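Local structure of condensin complex subunit 3 (Schizosaccharomyces pombe, 5OQR) at residues Cys514-Val525 with Asp549-Phe559; Cys462-Phe470 with Met483-Ala494. The protein serves as a regulatory subunit of condensin, the complex required to convert interphase chromatin into condensed, mitotic-like chromosomes. All blocks are in the same frame, centred on the assembly; numbering follows the deposited sequence.

Running from the N terminus, the chain first meets contact 2, where it leaves helix 457-471, turns back through a short loop and packs helix 480-495 against it. It then passes through helix 500-514 and reaches contact 1, which brings the start of helix 518-534 against the end of helix 537-554 and the turn beyond. The two closures follow in series, without nesting or crossing, and their centres lie about 19 Å apart. Leu516, in the loop leading into helix 518-534, bridges them: its CD1 packs on Phe470 CD1 and on Met483 CE, both at 3.5 Å. Helix 457-471 is thereby joined through HEAT 7 to the hairpin of HEAT 8.

Contact 1 (Cys514-Val525 with Asp549-Phe559); sequences CLLNADLAFENV and DMLIQHGKAKF
His554 donates from NE2 to the carbonyl O of Cys514, nearly straight at 177°; the modelled 2.4 Å between NE2 and that O is too short to be taken literally. With CG beside its own backbone N (chi1 -65°), the imidazole reaches across to the turn at 514-517, where the preceding helix ends. Its face is used as well: Ala518 CA lies 3.6 Å from the ring centroid, nearly on the normal, a CH-pi contact, while Gln553 CG covers the opposite face toward the rim. Alanine suits position 518, as its small side chain lets the backbone CA come up to the ring. A leucine in place of His554 would probably leave the Cys514 carbonyl without this donor and the turn less firmly tied to helix 537-554.

The second polar link is a salt bridge at the margin. Lys558, bent at chi2, passes its CE by Ala518 CB and brings NZ to within 3.2 Å of Asp519 OD1, from above the carboxylate plane.

Deeper in, Met550 bends at chi3 and slots its SD against Ala521 CB (3.5 Å), with CE meeting Val525 CG2. Val525 CG2 also touches Phe559 CD2 at 3.7 Å, and the edge of that ring faces Ala521 CB. The small Ala521, branched Val525, flexible Met550 and flat Phe559 pack together in the seam. At the other end Leu515 CD2 rests on Asp549 CB (3.7 Å), whose carboxylate is taken up by the backbone of another protein's chain.

Asn517 caps the new helix, its OD1 accepting from Leu520 N, and Gly555, with positive phi, ends the other. At 155° the two short axes run nearly antiparallel, the helical hairpin of a HEAT repeat.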
loop_
_atom_site.group_PDB
_atom_site.type_symbol
_atom_site.label_atom_id
_atom_site.label_comp_id
_atom_site.label_asym_id
_atom_site.label_seq_id
_atom_site.Cartn_x
_atom_site.Cartn_y
_atom_site.Cartn_z
ATOM N N CYS A 514 -25.756 24.901 -3.600
ATOM C CA CYS A 514 -26.730 24.029 -2.958
ATOM C C CYS A 514 -26.232 23.532 -1.610
ATOM O O CYS A 514 -27.037 23.258 -0.716
ATOM C CB CYS A 514 -27.053 22.854 -3.876
ATOM S SG CYS A 514 -28.006 23.319 -5.324
ATOM N N LEU A 515 -24.914 23.417 -1.438
ATOM C CA LEU A 515 -24.355 23.018 -0.153
ATOM C C LEU A 515 -24.490 24.098 0.910
ATOM O O LEU A 515 -24.148 23.845 2.069
ATOM C CB LEU A 515 -22.881 22.649 -0.317
ATOM C CG LEU A 515 -22.567 21.636 -1.417
ATOM C CD1 LEU A 515 -21.076 21.350 -1.458
ATOM C CD2 LEU A 515 -23.355 20.350 -1.222
ATOM N N LEU A 516 -24.968 25.289 0.549
ATOM C CA LEU A 516 -25.144 26.374 1.503
ATOM C C LEU A 516 -26.600 26.612 1.878
ATOM O O LEU A 516 -26.861 27.270 2.889
ATOM C CB LEU A 516 -24.554 27.671 0.937
ATOM C CG LEU A 516 -23.055 27.623 0.629
ATOM C CD1 LEU A 516 -22.613 28.879 -0.089
ATOM C CD2 LEU A 516 -22.251 27.442 1.901
ATOM N N ASN A 517 -27.545 26.096 1.097
ATOM C CA ASN A 517 -28.965 26.265 1.384
ATOM C C ASN A 517 -29.675 24.946 1.124
ATOM O O ASN A 517 -29.635 24.429 0.004
ATOM C CB ASN A 517 -29.571 27.381 0.533
ATOM C CG ASN A 517 -30.859 27.914 1.114
ATOM O OD1 ASN A 517 -31.947 27.609 0.627
ATOM N ND2 ASN A 517 -30.744 28.704 2.174
ATOM N N ALA A 518 -30.330 24.412 2.157
ATOM C CA ALA A 518 -30.980 23.112 2.035
ATOM C C ALA A 518 -32.186 23.175 1.107
ATOM O O ALA A 518 -32.417 22.250 0.319
ATOM C CB ALA A 518 -31.394 22.606 3.415
ATOM N N ASP A 519 -32.971 24.249 1.185
ATOM C CA ASP A 519 -34.141 24.365 0.323
ATOM C C ASP A 519 -33.737 24.485 -1.139
ATOM O O ASP A 519 -34.413 23.945 -2.020
ATOM C CB ASP A 519 -34.991 25.561 0.750
ATOM C CG ASP A 519 -35.944 25.226 1.883
ATOM O OD1 ASP A 519 -36.631 24.187 1.798
ATOM O OD2 ASP A 519 -36.003 25.998 2.863
ATOM N N LEU A 520 -32.638 25.188 -1.419
ATOM C CA LEU A 520 -32.147 25.259 -2.790
ATOM C C LEU A 520 -31.598 23.913 -3.239
ATOM O O LEU A 520 -31.805 23.502 -4.386
ATOM C CB LEU A 520 -31.074 26.342 -2.906
ATOM C CG LEU A 520 -30.550 26.623 -4.316
ATOM C CD1 LEU A 520 -31.648 27.172 -5.211
ATOM C CD2 LEU A 520 -29.383 27.585 -4.257
ATOM N N ALA A 521 -30.894 23.213 -2.350
ATOM C CA ALA A 521 -30.465 21.851 -2.646
ATOM C C ALA A 521 -31.652 20.978 -3.025
ATOM O O ALA A 521 -31.634 20.292 -4.051
ATOM C CB ALA A 521 -29.728 21.267 -1.441
ATOM N N PHE A 522 -32.707 21.005 -2.206
ATOM C CA PHE A 522 -33.878 20.178 -2.476
ATOM C C PHE A 522 -34.544 20.571 -3.788
ATOM O O PHE A 522 -35.036 19.710 -4.525
ATOM C CB PHE A 522 -34.871 20.291 -1.319
ATOM C CG PHE A 522 -36.084 19.423 -1.478
ATOM C CD1 PHE A 522 -36.078 18.115 -1.027
ATOM C CD2 PHE A 522 -37.227 19.913 -2.082
ATOM C CE1 PHE A 522 -37.190 17.313 -1.175
ATOM C CE2 PHE A 522 -38.343 19.114 -2.232
ATOM C CZ PHE A 522 -38.324 17.814 -1.778
ATOM N N GLU A 523 -34.577 21.868 -4.092
ATOM C CA GLU A 523 -35.224 22.333 -5.311
ATOM C C GLU A 523 -34.496 21.872 -6.567
ATOM O O GLU A 523 -35.112 21.809 -7.635
ATOM C CB GLU A 523 -35.323 23.858 -5.297
ATOM C CG GLU A 523 -36.044 24.453 -6.495
ATOM C CD GLU A 523 -36.199 25.960 -6.391
ATOM O OE1 GLU A 523 -35.771 26.532 -5.365
ATOM O OE2 GLU A 523 -36.748 26.574 -7.332
ATOM N N ASN A 524 -33.212 21.537 -6.465
ATOM C CA ASN A 524 -32.407 21.181 -7.625
ATOM C C ASN A 524 -32.080 19.698 -7.711
ATOM O O ASN A 524 -31.403 19.287 -8.659
ATOM C CB ASN A 524 -31.109 21.992 -7.626
ATOM C CG ASN A 524 -31.311 23.406 -8.127
ATOM O OD1 ASN A 524 -31.906 23.620 -9.181
ATOM N ND2 ASN A 524 -30.830 24.380 -7.368
ATOM N N VAL A 525 -32.536 18.882 -6.758
ATOM C CA VAL A 525 -32.352 17.433 -6.872
ATOM C C VAL A 525 -32.879 16.919 -8.210
ATOM O O VAL A 525 -32.162 16.169 -8.884
ATOM C CB VAL A 525 -32.976 16.721 -5.672
ATOM C CG1 VAL A 525 -33.053 15.215 -5.910
ATOM C CG2 VAL A 525 -32.178 16.996 -4.411
ATOM N N ASP A 549 -23.006 14.946 -1.583
ATOM C CA ASP A 549 -22.621 16.026 -0.681
ATOM C C ASP A 549 -23.835 16.734 -0.096
ATOM O O ASP A 549 -23.788 17.189 1.050
ATOM C CB ASP A 549 -21.722 17.017 -1.414
ATOM C CG ASP A 549 -20.292 16.524 -1.532
ATOM O OD1 ASP A 549 -20.050 15.328 -1.266
ATOM O OD2 ASP A 549 -19.410 17.330 -1.891
ATOM N N MET A 550 -24.926 16.837 -0.854
ATOM C CA MET A 550 -26.142 17.429 -0.306
ATOM C C MET A 550 -26.685 16.599 0.851
ATOM O O MET A 550 -27.176 17.150 1.841
ATOM C CB MET A 550 -27.195 17.578 -1.403
ATOM C CG MET A 550 -26.848 18.634 -2.440
ATOM S SD MET A 550 -28.189 19.026 -3.580
ATOM C CE MET A 550 -28.505 17.438 -4.306
ATOM N N LEU A 551 -26.602 15.269 0.748
ATOM C CA LEU A 551 -27.044 14.411 1.844
ATOM C C LEU A 551 -26.155 14.581 3.068
ATOM O O LEU A 551 -26.647 14.778 4.184
ATOM C CB LEU A 551 -27.054 12.950 1.394
ATOM C CG LEU A 551 -28.188 12.535 0.456
ATOM C CD1 LEU A 551 -27.896 11.185 -0.161
ATOM C CD2 LEU A 551 -29.506 12.500 1.198
ATOM N N ILE A 552 -24.839 14.498 2.879
ATOM C CA ILE A 552 -23.916 14.624 4.000
ATOM C C ILE A 552 -24.034 16.003 4.635
ATOM O O ILE A 552 -24.043 16.138 5.865
ATOM C CB ILE A 552 -22.479 14.335 3.532
ATOM C CG1 ILE A 552 -22.353 12.871 3.110
ATOM C CG2 ILE A 552 -21.470 14.659 4.628
ATOM C CD1 ILE A 552 -21.128 12.574 2.281
ATOM N N GLN A 553 -24.123 17.047 3.812
ATOM C CA GLN A 553 -24.170 18.406 4.337
ATOM C C GLN A 553 -25.509 18.696 5.001
ATOM O O GLN A 553 -25.560 19.097 6.168
ATOM C CB GLN A 553 -23.899 19.408 3.212
ATOM C CG GLN A 553 -24.025 20.874 3.609
ATOM C CD GLN A 553 -22.964 21.307 4.600
ATOM O OE1 GLN A 553 -21.842 20.807 4.583
ATOM N NE2 GLN A 553 -23.316 22.243 5.472
ATOM N N HIS A 554 -26.607 18.495 4.274
ATOM C CA HIS A 554 -27.914 18.951 4.725
ATOM C C HIS A 554 -28.679 17.914 5.533
ATOM O O HIS A 554 -29.628 18.281 6.234
ATOM C CB HIS A 554 -28.762 19.375 3.523
ATOM C CG HIS A 554 -28.214 20.561 2.796
ATOM N ND1 HIS A 554 -27.671 21.645 3.451
ATOM C CD2 HIS A 554 -28.108 20.828 1.474
ATOM C CE1 HIS A 554 -27.264 22.532 2.564
ATOM N NE2 HIS A 554 -27.518 22.061 1.357
ATOM N N GLY A 555 -28.307 16.648 5.449
ATOM C CA GLY A 555 -28.941 15.620 6.243
ATOM C C GLY A 555 -29.723 14.634 5.389
ATOM O O GLY A 555 -30.078 14.895 4.237
ATOM N N LYS A 556 -29.999 13.479 5.991
ATOM C CA LYS A 556 -30.701 12.400 5.306
ATOM C C LYS A 556 -32.194 12.683 5.191
ATOM O O LYS A 556 -32.802 12.409 4.150
ATOM C CB LYS A 556 -30.466 11.094 6.062
ATOM C CG LYS A 556 -30.838 9.837 5.315
ATOM C CD LYS A 556 -31.064 8.673 6.270
ATOM C CE LYS A 556 -29.963 8.556 7.318
ATOM N NZ LYS A 556 -30.146 7.364 8.183
ATOM N N ALA A 557 -32.797 13.233 6.245
ATOM C CA ALA A 557 -34.246 13.376 6.301
ATOM C C ALA A 557 -34.780 14.390 5.301
ATOM O O ALA A 557 -35.962 14.327 4.951
ATOM C CB ALA A 557 -34.673 13.777 7.713
ATOM N N LYS A 558 -33.945 15.320 4.836
ATOM C CA LYS A 558 -34.432 16.371 3.950
ATOM C C LYS A 558 -34.837 15.824 2.587
ATOM O O LYS A 558 -35.702 16.406 1.925
ATOM C CB LYS A 558 -33.362 17.452 3.789
ATOM C CG LYS A 558 -33.795 18.665 2.965
ATOM C CD LYS A 558 -34.400 19.756 3.831
ATOM C CE LYS A 558 -35.012 20.857 2.976
ATOM N NZ LYS A 558 -35.482 22.014 3.784
ATOM N N PHE A 559 -34.242 14.710 2.154
ATOM C CA PHE A 559 -34.395 14.234 0.783
ATOM C C PHE A 559 -35.096 12.882 0.695
ATOM O O PHE A 559 -34.944 12.177 -0.306
ATOM C CB PHE A 559 -33.026 14.154 0.106
ATOM C CG PHE A 559 -32.229 15.417 0.211
ATOM C CD1 PHE A 559 -31.323 15.594 1.239
ATOM C CD2 PHE A 559 -32.391 16.432 -0.714
ATOM C CE1 PHE A 559 -30.590 16.758 1.338
ATOM C CE2 PHE A 559 -31.660 17.597 -0.617
ATOM C CZ PHE A 559 -30.761 17.760 0.409
#

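Contact 2 (Cys462-Phe470 with Met483-Ala494); sequences CLSYVQCLF and MVDMLKTLIIPA
Val466 sits at the middle of a seam of apolar side chains, between Met486, Leu490 and Ile491. Its two methyls divide the work: CG2, beside the backbone N, meets Met486 CE, while CG1, anti to that N (chi1 -176°), lies 4.0 Å from Ile491 CD1. A beta-branched residue fits here because it offers a methyl to each neighbour. One turn earlier, Leu463 CD1 presses on Ala494 CB at 3.7 Å; the small alanine lets the leucine come close to the helix. Cys462 CB rests on Leu490 CD2 at 3.9 Å.

The aromatic contacts gather at the other end. Phe470 turns a ring edge to Met483, CE1 lying 3.8 Å from Met483 CG, and its CZ comes 4.1 Å from Met486 CG. Ile491 CD1 approaches the same ring at CE2. Met486 bends at chi2 and chi3, which allows one flexible chain to serve both Phe470, through CB and CG, and Val466, through its methyl.

Backbone bonding shapes the second helix. A wider pi-type turn at 487-491 makes Met486 O accept from both Leu490 N and Ile491 N, and the helix kinks at Pro493, which has no N-H to give.

The short axes cross at 121° and approach to 10.3 Å. Every touching residue is buried, and helices 399-412, 416-434 and 500-514 pack around the first helix. Helix 480-495 opens HEAT 7 and packs here on the preceding helix 457-471 in a helical solenoid. With apolar side chains meeting and no polar pair between them, the union depends on matching shapes and the exclusion of water.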
loop_
_atom_site.group_PDB
_atom_site.type_symbol
_atom_site.label_atom_id
_atom_site.label_comp_id
_atom_site.label_asym_id
_atom_site.label_seq_id
_atom_site.Cartn_x
_atom_site.Cartn_y
_atom_site.Cartn_z
ATOM N N CYS A 462 -14.284 33.598 -14.979
ATOM C CA CYS A 462 -15.229 34.118 -13.999
ATOM C C CYS A 462 -15.838 32.985 -13.187
ATOM O O CYS A 462 -15.816 33.009 -11.953
ATOM C CB CYS A 462 -16.319 34.931 -14.698
ATOM S SG CYS A 462 -15.757 36.513 -15.351
ATOM N N LEU A 463 -16.377 31.973 -13.869
ATOM C CA LEU A 463 -16.962 30.836 -13.172
ATOM C C LEU A 463 -15.945 30.145 -12.276
ATOM O O LEU A 463 -16.304 29.644 -11.207
ATOM C CB LEU A 463 -17.540 29.847 -14.180
ATOM C CG LEU A 463 -18.744 30.334 -14.988
ATOM C CD1 LEU A 463 -19.078 29.344 -16.088
ATOM C CD2 LEU A 463 -19.946 30.549 -14.084
ATOM N N SER A 464 -14.679 30.105 -12.691
ATOM C CA SER A 464 -13.641 29.570 -11.818
ATOM C C SER A 464 -13.490 30.408 -10.558
ATOM O O SER A 464 -13.181 29.870 -9.490
ATOM C CB SER A 464 -12.314 29.495 -12.569
ATOM O OG SER A 464 -12.415 28.617 -13.674
ATOM N N TYR A 465 -13.695 31.723 -10.657
ATOM C CA TYR A 465 -13.684 32.564 -9.466
ATOM C C TYR A 465 -14.929 32.326 -8.625
ATOM O O TYR A 465 -14.864 32.340 -7.392
ATOM C CB TYR A 465 -13.590 34.041 -9.853
ATOM C CG TYR A 465 -12.239 34.502 -10.353
ATOM C CD1 TYR A 465 -11.314 33.607 -10.871
ATOM C CD2 TYR A 465 -11.889 35.843 -10.300
ATOM C CE1 TYR A 465 -10.083 34.039 -11.327
ATOM C CE2 TYR A 465 -10.664 36.281 -10.751
ATOM C CZ TYR A 465 -9.766 35.377 -11.263
ATOM O OH TYR A 465 -8.544 35.819 -11.711
ATOM N N VAL A 466 -16.073 32.124 -9.278
ATOM C CA VAL A 466 -17.301 31.800 -8.560
ATOM C C VAL A 466 -17.147 30.469 -7.843
ATOM O O VAL A 466 -17.550 30.316 -6.685
ATOM C CB VAL A 466 -18.498 31.774 -9.528
ATOM C CG1 VAL A 466 -19.791 31.541 -8.768
ATOM C CG2 VAL A 466 -18.580 33.067 -10.317
ATOM N N GLN A 467 -16.563 29.487 -8.525
ATOM C CA GLN A 467 -16.371 28.171 -7.932
ATOM C C GLN A 467 -15.532 28.260 -6.663
ATOM O O GLN A 467 -15.885 27.682 -5.630
ATOM C CB GLN A 467 -15.718 27.243 -8.953
ATOM C CG GLN A 467 -15.677 25.789 -8.549
ATOM C CD GLN A 467 -15.030 24.923 -9.607
ATOM O OE1 GLN A 467 -14.742 25.385 -10.711
ATOM N NE2 GLN A 467 -14.796 23.659 -9.278
ATOM N N CYS A 468 -14.417 28.989 -6.720
ATOM C CA CYS A 468 -13.556 29.112 -5.550
ATOM C C CYS A 468 -14.212 29.934 -4.451
ATOM O O CYS A 468 -13.882 29.766 -3.272
ATOM C CB CYS A 468 -12.220 29.737 -5.944
ATOM S SG CYS A 468 -11.168 28.683 -6.946
ATOM N N LEU A 469 -15.127 30.831 -4.810
ATOM C CA LEU A 469 -15.816 31.633 -3.806
ATOM C C LEU A 469 -16.629 30.746 -2.873
ATOM O O LEU A 469 -16.458 30.779 -1.651
ATOM C CB LEU A 469 -16.709 32.670 -4.492
ATOM C CG LEU A 469 -17.753 33.372 -3.617
ATOM C CD1 LEU A 469 -17.114 34.062 -2.432
ATOM C CD2 LEU A 469 -18.551 34.366 -4.439
ATOM N N PHE A 470 -17.521 29.936 -3.439
ATOM C CA PHE A 470 -18.375 29.070 -2.642
ATOM C C PHE A 470 -17.640 27.860 -2.084
ATOM O O PHE A 470 -18.204 27.144 -1.253
ATOM C CB PHE A 470 -19.573 28.624 -3.480
ATOM C CG PHE A 470 -20.480 29.754 -3.866
ATOM C CD1 PHE A 470 -21.254 30.388 -2.912
ATOM C CD2 PHE A 470 -20.548 30.195 -5.174
ATOM C CE1 PHE A 470 -22.082 31.432 -3.255
ATOM C CE2 PHE A 470 -21.378 31.239 -5.522
ATOM C CZ PHE A 470 -22.146 31.857 -4.561
ATOM N N MET A 483 -25.287 35.697 -3.266
ATOM C CA MET A 483 -25.682 34.462 -3.934
ATOM C C MET A 483 -26.671 34.728 -5.057
ATOM O O MET A 483 -26.459 34.302 -6.197
ATOM C CB MET A 483 -26.289 33.494 -2.927
ATOM C CG MET A 483 -25.295 32.982 -1.936
ATOM S SD MET A 483 -26.067 32.219 -0.513
ATOM C CE MET A 483 -24.587 31.775 0.361
ATOM N N VAL A 484 -27.774 35.411 -4.748
ATOM C CA VAL A 484 -28.776 35.689 -5.773
ATOM C C VAL A 484 -28.128 36.392 -6.952
ATOM O O VAL A 484 -28.526 36.191 -8.105
ATOM C CB VAL A 484 -29.939 36.518 -5.187
ATOM C CG1 VAL A 484 -31.018 36.729 -6.234
ATOM C CG2 VAL A 484 -30.533 35.831 -3.967
ATOM N N ASP A 485 -27.111 37.213 -6.688
ATOM C CA ASP A 485 -26.391 37.888 -7.761
ATOM C C ASP A 485 -25.617 36.887 -8.611
ATOM O O ASP A 485 -25.811 36.809 -9.829
ATOM C CB ASP A 485 -25.449 38.939 -7.172
ATOM C CG ASP A 485 -24.916 39.896 -8.220
ATOM O OD1 ASP A 485 -23.808 40.434 -8.027
ATOM O OD2 ASP A 485 -25.605 40.110 -9.239
ATOM N N MET A 486 -24.728 36.113 -7.983
ATOM C CA MET A 486 -23.952 35.128 -8.732
ATOM C C MET A 486 -24.863 34.161 -9.478
ATOM O O MET A 486 -24.550 33.742 -10.598
ATOM C CB MET A 486 -23.023 34.357 -7.792
ATOM C CG MET A 486 -22.104 35.229 -6.944
ATOM S SD MET A 486 -21.355 36.580 -7.861
ATOM C CE MET A 486 -20.304 35.650 -8.937
ATOM N N LEU A 487 -25.994 33.794 -8.876
ATOM C CA LEU A 487 -26.932 32.901 -9.545
ATOM C C LEU A 487 -27.508 33.552 -10.796
ATOM O O LEU A 487 -27.433 32.993 -11.896
ATOM C CB LEU A 487 -28.049 32.501 -8.579
ATOM C CG LEU A 487 -27.715 31.470 -7.499
ATOM C CD1 LEU A 487 -28.873 31.339 -6.533
ATOM C CD2 LEU A 487 -27.387 30.117 -8.107
ATOM N N LYS A 488 -28.090 34.744 -10.647
ATOM C CA LYS A 488 -28.737 35.398 -11.780
ATOM C C LYS A 488 -27.727 35.794 -12.848
ATOM O O LYS A 488 -28.003 35.670 -14.046
ATOM C CB LYS A 488 -29.511 36.630 -11.309
ATOM C CG LYS A 488 -30.734 36.313 -10.467
ATOM C CD LYS A 488 -31.713 37.480 -10.419
ATOM C CE LYS A 488 -31.218 38.617 -9.539
ATOM N NZ LYS A 488 -32.347 39.270 -8.816
ATOM N N THR A 489 -26.552 36.269 -12.437
ATOM C CA THR A 489 -25.628 36.872 -13.389
ATOM C C THR A 489 -24.765 35.841 -14.105
ATOM O O THR A 489 -24.429 36.039 -15.276
ATOM C CB THR A 489 -24.735 37.888 -12.675
ATOM O OG1 THR A 489 -25.548 38.797 -11.923
ATOM C CG2 THR A 489 -23.909 38.678 -13.680
ATOM N N LEU A 490 -24.396 34.747 -13.440
ATOM C CA LEU A 490 -23.396 33.846 -14.002
ATOM C C LEU A 490 -23.814 32.379 -14.006
ATOM O O LEU A 490 -23.763 31.724 -15.051
ATOM C CB LEU A 490 -22.084 34.002 -13.237
ATOM C CG LEU A 490 -21.448 35.383 -13.391
ATOM C CD1 LEU A 490 -21.090 35.952 -12.043
ATOM C CD2 LEU A 490 -20.224 35.307 -14.281
ATOM N N ILE A 491 -24.226 31.849 -12.855
ATOM C CA ILE A 491 -24.413 30.406 -12.724
ATOM C C ILE A 491 -25.559 29.927 -13.609
ATOM O O ILE A 491 -25.383 29.034 -14.446
ATOM C CB ILE A 491 -24.637 30.024 -11.250
ATOM C CG1 ILE A 491 -23.355 30.271 -10.458
ATOM C CG2 ILE A 491 -25.048 28.556 -11.119
ATOM C CD1 ILE A 491 -23.546 30.285 -8.965
ATOM N N ILE A 492 -26.753 30.496 -13.430
ATOM C CA ILE A 492 -27.896 30.076 -14.242
ATOM C C ILE A 492 -27.628 30.300 -15.724
ATOM O O ILE A 492 -27.825 29.362 -16.513
ATOM C CB ILE A 492 -29.182 30.772 -13.762
ATOM C CG1 ILE A 492 -29.392 30.583 -12.255
ATOM C CG2 ILE A 492 -30.388 30.238 -14.535
ATOM C CD1 ILE A 492 -29.606 29.159 -11.817
ATOM N N PRO A 493 -27.185 31.479 -16.172
ATOM C CA PRO A 493 -26.812 31.619 -17.589
ATOM C C PRO A 493 -25.828 30.560 -18.059
ATOM O O PRO A 493 -25.935 30.077 -19.193
ATOM C CB PRO A 493 -26.202 33.026 -17.645
ATOM C CG PRO A 493 -26.817 33.749 -16.509
ATOM C CD PRO A 493 -27.031 32.745 -15.433
ATOM N N ALA A 494 -24.870 30.185 -17.212
ATOM C CA ALA A 494 -23.919 29.144 -17.584
ATOM C C ALA A 494 -24.601 27.786 -17.681
ATOM O O ALA A 494 -24.342 27.023 -18.617
ATOM C CB ALA A 494 -22.776 29.099 -16.571
#